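Local coordinates for aspartate aminotransferase, mitochondrial (Trypanosoma brucei brucei, PDB 4W5K), which probably transfers amino groups between aspartate and 2-oxoglutarate with the help of pyridoxal 5'-phosphate, working as a homodimer, at residues His176-Thr188 / Ile340-Leu352. The protein carries 1 engineered substitution. Sequence-based numbering, arbitrary orientation.
Sequences HACAHNPTGVDPT and IERQVGMMAYTGL. With PLP (pyridoxal-5'-phosphate), chain C; EDO (1,2-ethanediol), chain E.
T183 sets its methyl CG2 over one face of the Y349 ring, a CH-pi contact 4.0 Å from the ring centroid and 12° off the normal. With OG1 between the backbone N and the carbonyl carbon (chi1 73°), CG2 is left to meet the ring while the hydroxyl turns back into its own loop, accepting from V185 N in an ST turn and pairing with H180 ND1. P182, behind a cis peptide bond, crosses the same tyrosine further out, P182 CG 3.6 Å from Y349 CE2.

Two backbone bonds tie the segments together, Y349 N to T183 O and V344 N to G184 O, the second at 2.8 Å. G184, with no side chain to hold the segments apart, packs its backbone closely against both Q343 and the carbonyl of M347. Q343 runs extended past T183 O and gives NE2 to Y349 O at 171°, while R321 holds its OE1. D186 crosses V344 at about a right angle, D186 OD2 3.5 Å from V344 CB; its carboxylate grips A179 N and H180 N through the syn lone pairs of both oxygens.

N181 lays OD1 3.9 Å from M347 CG and sends ND2 to O3 of the pyridoxal phosphate at 2.8 Å. This joins the loop after strand 172-176, with its cis peptide bond between N181 and P182, to strand 347-349, at the cofactor site of an aminotransferase of class I and II.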
ATOM      1  N   HIS A 176       8.619  19.269  -9.684  1.00 17.73           N
ATOM      2  CA  HIS A 176       7.603  19.426  -8.624  1.00 15.53           C
ATOM      3  C   HIS A 176       6.560  20.443  -9.131  1.00 18.66           C
ATOM      4  O   HIS A 176       6.939  21.517  -9.584  1.00 20.53           O
ATOM      5  CB  HIS A 176       8.217  19.944  -7.317  1.00 19.28           C
ATOM      6  CG  HIS A 176       9.271  19.057  -6.717  1.00 18.98           C
ATOM      7  ND1 HIS A 176       9.369  18.859  -5.352  1.00 19.41           N
ATOM      8  CD2 HIS A 176      10.279  18.344  -7.279  1.00 18.76           C
ATOM      9  CE1 HIS A 176      10.394  18.059  -5.102  1.00 19.79           C
ATOM     10  NE2 HIS A 176      10.962  17.732  -6.253  1.00 19.29           N
ATOM     11  N   ALA A 177       5.268  20.132  -9.053  1.00 16.16           N
ATOM     12  CA  ALA A 177       4.239  21.018  -9.617  1.00 14.26           C
ATOM     13  C   ALA A 177       4.180  22.377  -8.913  1.00 15.80           C
ATOM     14  O   ALA A 177       3.938  23.401  -9.549  1.00 18.41           O
ATOM     15  CB  ALA A 177       2.874  20.354  -9.558  1.00 19.81           C
ATOM     16  N   CYS A 178       4.374  22.342  -7.603  1.00 16.56           N
ATOM     17  CA  CYS A 178       4.337  23.523  -6.719  1.00 19.03           C
ATOM     18  C   CYS A 178       4.715  23.088  -5.326  1.00 19.67           C
ATOM     19  O   CYS A 178       4.747  21.880  -5.029  1.00 17.40           O
ATOM     20  CB  CYS A 178       2.968  24.215  -6.700  1.00 19.05           C
ATOM     21  SG  CYS A 178       1.547  23.155  -6.377  1.00 21.00           S
ATOM     22  N   ALA A 179       4.996  24.070  -4.474  1.00 17.63           N
ATOM     23  CA  ALA A 179       5.558  23.829  -3.149  1.00 16.48           C
ATOM     24  C   ALA A 179       6.705  22.813  -3.206  1.00 18.70           C
ATOM     25  O   ALA A 179       6.674  21.753  -2.561  1.00 17.34           O
ATOM     26  CB  ALA A 179       4.448  23.390  -2.142  1.00 16.09           C
ATOM     27  N   HIS A 180       7.728  23.161  -3.983  1.00 17.60           N
ATOM     28  CA  HIS A 180       8.921  22.345  -4.044  1.00 18.56           C
ATOM     29  C   HIS A 180       9.388  21.925  -2.641  1.00 18.50           C
ATOM     30  O   HIS A 180       9.491  22.753  -1.730  1.00 20.74           O
ATOM     31  CB  HIS A 180      10.027  23.103  -4.776  1.00 18.66           C
ATOM     32  CG  HIS A 180      11.300  22.326  -4.904  1.00 20.58           C
ATOM     33  ND1 HIS A 180      12.330  22.428  -3.992  1.00 22.42           N
ATOM     34  CD2 HIS A 180      11.709  21.431  -5.836  1.00 18.49           C
ATOM     35  CE1 HIS A 180      13.318  21.627  -4.357  1.00 22.81           C
ATOM     36  NE2 HIS A 180      12.966  21.011  -5.472  1.00 22.09           N
ATOM     37  N   ASN A 181       9.613  20.625  -2.471  1.00 17.94           N
ATOM     38  CA  ASN A 181      10.085  20.059  -1.210  1.00 20.50           C
ATOM     39  C   ASN A 181      11.520  19.608  -1.485  1.00 21.45           C
ATOM     40  O   ASN A 181      11.755  18.713  -2.317  1.00 25.43           O
ATOM     41  CB  ASN A 181       9.145  18.904  -0.772  1.00 23.58           C
ATOM     42  CG  ASN A 181       9.548  18.240   0.547  1.00 24.31           C
ATOM     43  OD1 ASN A 181      10.615  18.483   1.106  1.00 23.28           O
ATOM     44  ND2 ASN A 181       8.687  17.363   1.029  1.00 29.92           N
ATOM     45  N   PRO A 182      12.500  20.147  -0.752  1.00 21.24           N
ATOM     46  CA  PRO A 182      12.463  20.809   0.552  1.00 20.97           C
ATOM     47  C   PRO A 182      12.636  22.334   0.585  1.00 22.21           C
ATOM     48  O   PRO A 182      12.664  22.878   1.689  1.00 22.74           O
ATOM     49  CB  PRO A 182      13.651  20.159   1.256  1.00 20.83           C
ATOM     50  CG  PRO A 182      14.693  20.090   0.140  1.00 23.48           C
ATOM     51  CD  PRO A 182      13.887  19.822  -1.138  1.00 24.91           C
ATOM     52  N   THR A 183      12.755  23.012  -0.556  1.00 21.84           N
ATOM     53  CA  THR A 183      13.202  24.411  -0.523  1.00 21.36           C
ATOM     54  C   THR A 183      12.068  25.429  -0.492  1.00 22.46           C
ATOM     55  O   THR A 183      12.264  26.550  -0.019  1.00 21.58           O
ATOM     56  CB  THR A 183      14.079  24.750  -1.738  1.00 22.00           C
ATOM     57  OG1 THR A 183      13.244  24.831  -2.900  1.00 22.25           O
ATOM     58  CG2 THR A 183      15.152  23.679  -1.939  1.00 24.17           C
ATOM     59  N   GLY A 184      10.887  25.045  -0.976  1.00 19.68           N
ATOM     60  CA  GLY A 184       9.801  26.004  -1.128  1.00 17.96           C
ATOM     61  C   GLY A 184       9.956  26.887  -2.368  1.00 20.42           C
ATOM     62  O   GLY A 184       9.095  27.712  -2.666  1.00 18.69           O
ATOM     63  N   VAL A 185      11.052  26.716  -3.112  1.00 18.15           N
ATOM     64  CA  VAL A 185      11.311  27.571  -4.280  1.00 19.00           C
ATOM     65  C   VAL A 185      10.535  27.075  -5.506  1.00 22.88           C
ATOM     66  O   VAL A 185      10.772  25.947  -5.955  1.00 19.57           O
ATOM     67  CB  VAL A 185      12.816  27.596  -4.597  1.00 22.60           C
ATOM     68  CG1 VAL A 185      13.112  28.293  -5.966  1.00 21.14           C
ATOM     69  CG2 VAL A 185      13.560  28.251  -3.440  1.00 20.05           C
ATOM     70  N   ASP A 186       9.600  27.881  -6.015  1.00 22.12           N
ATOM     71  CA  ASP A 186       8.767  27.512  -7.176  1.00 21.56           C
ATOM     72  C   ASP A 186       8.997  28.473  -8.347  1.00 20.01           C
ATOM     73  O   ASP A 186       8.970  29.684  -8.163  1.00 19.97           O
ATOM     74  CB  ASP A 186       7.269  27.577  -6.879  1.00 20.49           C
ATOM     75  CG  ASP A 186       6.779  26.481  -5.968  1.00 22.64           C
ATOM     76  OD1 ASP A 186       7.543  25.519  -5.753  1.00 20.80           O
ATOM     77  OD2 ASP A 186       5.617  26.614  -5.498  1.00 21.96           O
ATOM     78  N   PRO A 187       9.135  27.938  -9.560  1.00 20.22           N
ATOM     79  CA  PRO A 187       9.078  28.832 -10.731  1.00 20.30           C
ATOM     80  C   PRO A 187       7.695  29.467 -10.865  1.00 22.21           C
ATOM     81  O   PRO A 187       6.707  28.901 -10.382  1.00 19.33           O
ATOM     82  CB  PRO A 187       9.374  27.894 -11.914  1.00 18.89           C
ATOM     83  CG  PRO A 187       9.947  26.621 -11.274  1.00 21.42           C
ATOM     84  CD  PRO A 187       9.236  26.521  -9.949  1.00 21.33           C
ATOM     85  N   THR A 188       7.636  30.661 -11.461  1.00 21.46           N
ATOM     86  CA  THR A 188       6.364  31.309 -11.798  1.00 18.53           C
ATOM     87  C   THR A 188       5.751  30.630 -13.007  1.00 20.60           C
ATOM     88  O   THR A 188       6.422  29.822 -13.676  1.00 21.54           O
ATOM     89  CB  THR A 188       6.565  32.783 -12.131  1.00 19.87           C
ATOM     90  OG1 THR A 188       7.323  32.875 -13.352  1.00 22.21           O
ATOM     91  CG2 THR A 188       7.325  33.461 -11.000  1.00 22.11           C
ATOM     92  N   ILE A 340      11.944  33.869   2.478  1.00 19.17           N
ATOM     93  CA  ILE A 340      10.953  33.154   3.310  1.00 20.61           C
ATOM     94  C   ILE A 340       9.509  33.436   2.839  1.00 19.23           C
ATOM     95  O   ILE A 340       8.635  32.561   2.940  1.00 20.97           O
ATOM     96  CB  ILE A 340      11.103  33.526   4.813  1.00 20.81           C
ATOM     97  CG1 ILE A 340      12.505  33.175   5.323  1.00 23.38           C
ATOM     98  CG2 ILE A 340      10.029  32.833   5.681  1.00 24.48           C
ATOM     99  CD1 ILE A 340      12.811  31.680   5.334  1.00 25.99           C
ATOM    100  N   GLU A 341       9.269  34.655   2.330  1.00 23.03           N
ATOM    101  CA  GLU A 341       7.954  35.031   1.784  1.00 19.59           C
ATOM    102  C   GLU A 341       7.784  34.642   0.317  1.00 22.17           C
ATOM    103  O   GLU A 341       6.667  34.433  -0.136  1.00 26.55           O
ATOM    104  CB  GLU A 341       7.713  36.541   1.955  1.00 19.94           C
ATOM    105  CG  GLU A 341       7.201  36.920   3.311  1.00 26.21           C
ATOM    106  CD  GLU A 341       6.796  38.398   3.388  1.00 29.79           C
ATOM    107  OE1 GLU A 341       7.614  39.210   3.868  1.00 28.24           O
ATOM    108  OE2 GLU A 341       5.666  38.732   2.956  1.00 30.14           O
ATOM    109  N   ARG A 342       8.888  34.548  -0.423  1.00 20.49           N
ATOM    110  CA  ARG A 342       8.847  34.216  -1.842  1.00 19.65           C
ATOM    111  C   ARG A 342       8.590  32.726  -2.010  1.00 21.30           C
ATOM    112  O   ARG A 342       7.891  32.287  -2.937  1.00 23.00           O
ATOM    113  CB  ARG A 342      10.155  34.590  -2.539  1.00 20.54           C
ATOM    114  CG  ARG A 342      10.055  34.519  -4.047  1.00 22.85           C
ATOM    115  CD  ARG A 342      11.325  35.036  -4.729  1.00 24.44           C
ATOM    116  NE  ARG A 342      11.776  36.288  -4.118  1.00 28.56           N
ATOM    117  CZ  ARG A 342      12.841  36.409  -3.320  1.00 31.67           C
ATOM    118  NH1 ARG A 342      13.611  35.356  -3.027  1.00 28.56           N
ATOM    119  NH2 ARG A 342      13.147  37.602  -2.819  1.00 29.09           N
ATOM    120  N   GLN A 343       9.164  31.958  -1.094  1.00 18.62           N
ATOM    121  CA  GLN A 343       8.943  30.497  -1.070  1.00 18.35           C
ATOM    122  C   GLN A 343       7.483  30.135  -0.765  1.00 19.17           C
ATOM    123  O   GLN A 343       6.761  30.885  -0.104  1.00 21.89           O
ATOM    124  CB  GLN A 343       9.880  29.871  -0.038  1.00 17.75           C
ATOM    125  CG  GLN A 343      11.342  29.801  -0.423  1.00 16.82           C
ATOM    126  CD  GLN A 343      12.214  29.557   0.791  1.00 20.05           C
ATOM    127  OE1 GLN A 343      11.702  29.292   1.879  1.00 20.95           O
ATOM    128  NE2 GLN A 343      13.530  29.653   0.622  1.00 20.44           N
ATOM    129  N   VAL A 344       7.064  28.952  -1.232  1.00 19.21           N
ATOM    130  CA  VAL A 344       5.677  28.500  -1.129  1.00 21.11           C
ATOM    131  C   VAL A 344       5.589  27.133  -0.440  1.00 18.49           C
ATOM    132  O   VAL A 344       6.313  26.210  -0.788  1.00 19.60           O
ATOM    133  CB  VAL A 344       5.034  28.409  -2.545  1.00 24.40           C
ATOM    134  CG1 VAL A 344       3.626  27.806  -2.503  1.00 21.23           C
ATOM    135  CG2 VAL A 344       5.035  29.783  -3.219  1.00 26.81           C
ATOM    136  N   GLY A 345       4.694  27.027   0.544  1.00 20.24           N
ATOM    137  CA  GLY A 345       4.392  25.735   1.142  1.00 21.07           C
ATOM    138  C   GLY A 345       5.029  25.516   2.503  1.00 20.31           C
ATOM    139  O   GLY A 345       5.634  26.440   3.093  1.00 22.49           O
ATOM    140  N   MET A 346       4.916  24.278   2.988  1.00 21.55           N
ATOM    141  CA  MET A 346       5.305  23.946   4.358  1.00 25.33           C
ATOM    142  C   MET A 346       6.796  23.918   4.615  1.00 22.35           C
ATOM    143  O   MET A 346       7.214  24.022   5.757  1.00 27.51           O
ATOM    144  CB  MET A 346       4.748  22.568   4.747  1.00 31.64           C
ATOM    145  CG  MET A 346       3.325  22.583   5.144  1.00 36.86           C
ATOM    146  SD  MET A 346       2.947  20.973   5.864  1.00 27.80           S
ATOM    147  CE  MET A 346       2.752  19.923   4.409  1.00 29.53           C
ATOM    148  N   MET A 347       7.596  23.748   3.563  1.00 20.75           N
ATOM    149  CA  MET A 347       9.043  23.617   3.732  1.00 20.55           C
ATOM    150  C   MET A 347       9.789  24.821   3.231  1.00 21.83           C
ATOM    151  O   MET A 347       9.544  25.285   2.112  1.00 20.80           O
ATOM    152  CB  MET A 347       9.573  22.391   2.987  1.00 19.74           C
ATOM    153  CG  MET A 347       8.919  21.118   3.373  1.00 23.67           C
ATOM    154  SD  MET A 347       9.328  20.773   5.085  1.00 30.40           S
ATOM    155  CE  MET A 347       8.314  19.326   5.349  1.00 41.01           C
ATOM    156  N   ALA A 348      10.703  25.333   4.055  1.00 22.26           N
ATOM    157  CA  ALA A 348      11.467  26.517   3.672  1.00 19.56           C
ATOM    158  C   ALA A 348      12.960  26.260   3.773  1.00 24.09           C
ATOM    159  O   ALA A 348      13.434  25.806   4.809  1.00 23.12           O
ATOM    160  CB  ALA A 348      11.073  27.715   4.563  1.00 23.84           C
ATOM    161  N   TYR A 349      13.715  26.552   2.715  1.00 23.48           N
ATOM    162  CA  TYR A 349      15.164  26.570   2.882  1.00 22.06           C
ATOM    163  C   TYR A 349      15.501  27.957   3.448  1.00 18.84           C
ATOM    164  O   TYR A 349      15.398  28.960   2.755  1.00 23.93           O
ATOM    165  CB  TYR A 349      15.907  26.280   1.568  1.00 24.18           C
ATOM    166  CG  TYR A 349      16.556  24.886   1.522  1.00 21.39           C
ATOM    167  CD1 TYR A 349      17.809  24.698   0.942  1.00 26.72           C
ATOM    168  CD2 TYR A 349      15.910  23.772   2.059  1.00 23.46           C
ATOM    169  CE1 TYR A 349      18.410  23.428   0.884  1.00 26.15           C
ATOM    170  CE2 TYR A 349      16.504  22.510   2.023  1.00 25.36           C
ATOM    171  CZ  TYR A 349      17.755  22.349   1.439  1.00 27.71           C
ATOM    172  OH  TYR A 349      18.329  21.084   1.396  1.00 31.18           O
ATOM    173  N   THR A 350      15.920  27.970   4.709  1.00 21.30           N
ATOM    174  CA  THR A 350      16.129  29.214   5.439  1.00 23.04           C
ATOM    175  C   THR A 350      17.432  29.920   5.071  1.00 26.34           C
ATOM    176  O   THR A 350      17.534  31.125   5.216  1.00 24.58           O
ATOM    177  CB  THR A 350      16.146  28.981   6.963  1.00 23.48           C
ATOM    178  OG1 THR A 350      17.264  28.147   7.319  1.00 25.83           O
ATOM    179  CG2 THR A 350      14.833  28.329   7.450  1.00 26.15           C
ATOM    180  N   GLY A 351      18.433  29.154   4.647  1.00 26.18           N
ATOM    181  CA  GLY A 351      19.770  29.662   4.425  1.00 25.73           C
ATOM    182  C   GLY A 351      20.602  29.666   5.688  1.00 27.43           C
ATOM    183  O   GLY A 351      21.722  30.166   5.698  1.00 32.01           O
ATOM    184  N   LEU A 352      20.066  29.116   6.776  1.00 28.29           N
ATOM    185  CA  LEU A 352      20.868  28.977   7.983  1.00 31.23           C
ATOM    186  C   LEU A 352      21.985  27.980   7.699  1.00 35.60           C
ATOM    187  O   LEU A 352      21.773  26.977   7.014  1.00 35.64           O
ATOM    188  CB  LEU A 352      20.008  28.536   9.170  1.00 34.96           C
ATOM    189  CG  LEU A 352      18.961  29.552   9.647  1.00 37.33           C
ATOM    190  CD1 LEU A 352      17.938  28.923  10.577  1.00 36.30           C
ATOM    191  CD2 LEU A 352      19.624  30.712  10.341  1.00 39.58           C
TER
HETATM  192  N1  PLP C 500       6.523  13.952  -3.249  0.88 19.62           N
HETATM  193  C2  PLP C 500       6.743  15.091  -2.510  0.88 20.42           C
HETATM  194  C2A PLP C 500       7.395  16.255  -3.183  0.88 15.88           C
HETATM  195  C3  PLP C 500       6.365  15.151  -1.169  0.88 18.73           C
HETATM  196  O3  PLP C 500       6.592  16.267  -0.409  0.88 22.99           O
HETATM  197  C4  PLP C 500       5.757  14.054  -0.575  0.88 23.74           C
HETATM  198  C4A PLP C 500       5.157  14.229   0.792  0.88 32.47           C
HETATM  199  O4A PLP C 500       5.908  14.241   1.772  0.88 36.77           O
HETATM  200  C5  PLP C 500       5.531  12.899  -1.323  0.88 25.13           C
HETATM  201  C6  PLP C 500       5.903  12.862  -2.668  0.88 24.08           C
HETATM  202  C5A PLP C 500       4.892  11.673  -0.689  0.88 25.39           C
HETATM  203  O4P PLP C 500       3.512  11.854  -0.533  0.88 19.87           O
HETATM  204  P   PLP C 500       2.582  10.709  -0.034  0.88 15.20           P
HETATM  205  O1P PLP C 500       2.450  10.749   1.459  0.88 19.75           O
HETATM  206  O2P PLP C 500       3.128   9.375  -0.481  0.88 13.41           O
HETATM  207  O3P PLP C 500       1.251  10.990  -0.693  0.88 20.06           O
HETATM  208  C1  EDO E 502      20.032  33.931   5.746  1.00 30.62           C
HETATM  209  O1  EDO E 502      19.395  33.181   4.709  1.00 32.46           O
HETATM  210  C2  EDO E 502      19.611  35.387   5.599  1.00 30.86           C
HETATM  211  O2  EDO E 502      19.885  35.819   4.253  1.00 29.18           O
HETATM  212  O   HOH W   1       8.890  30.581  -4.992  1.00 24.58           O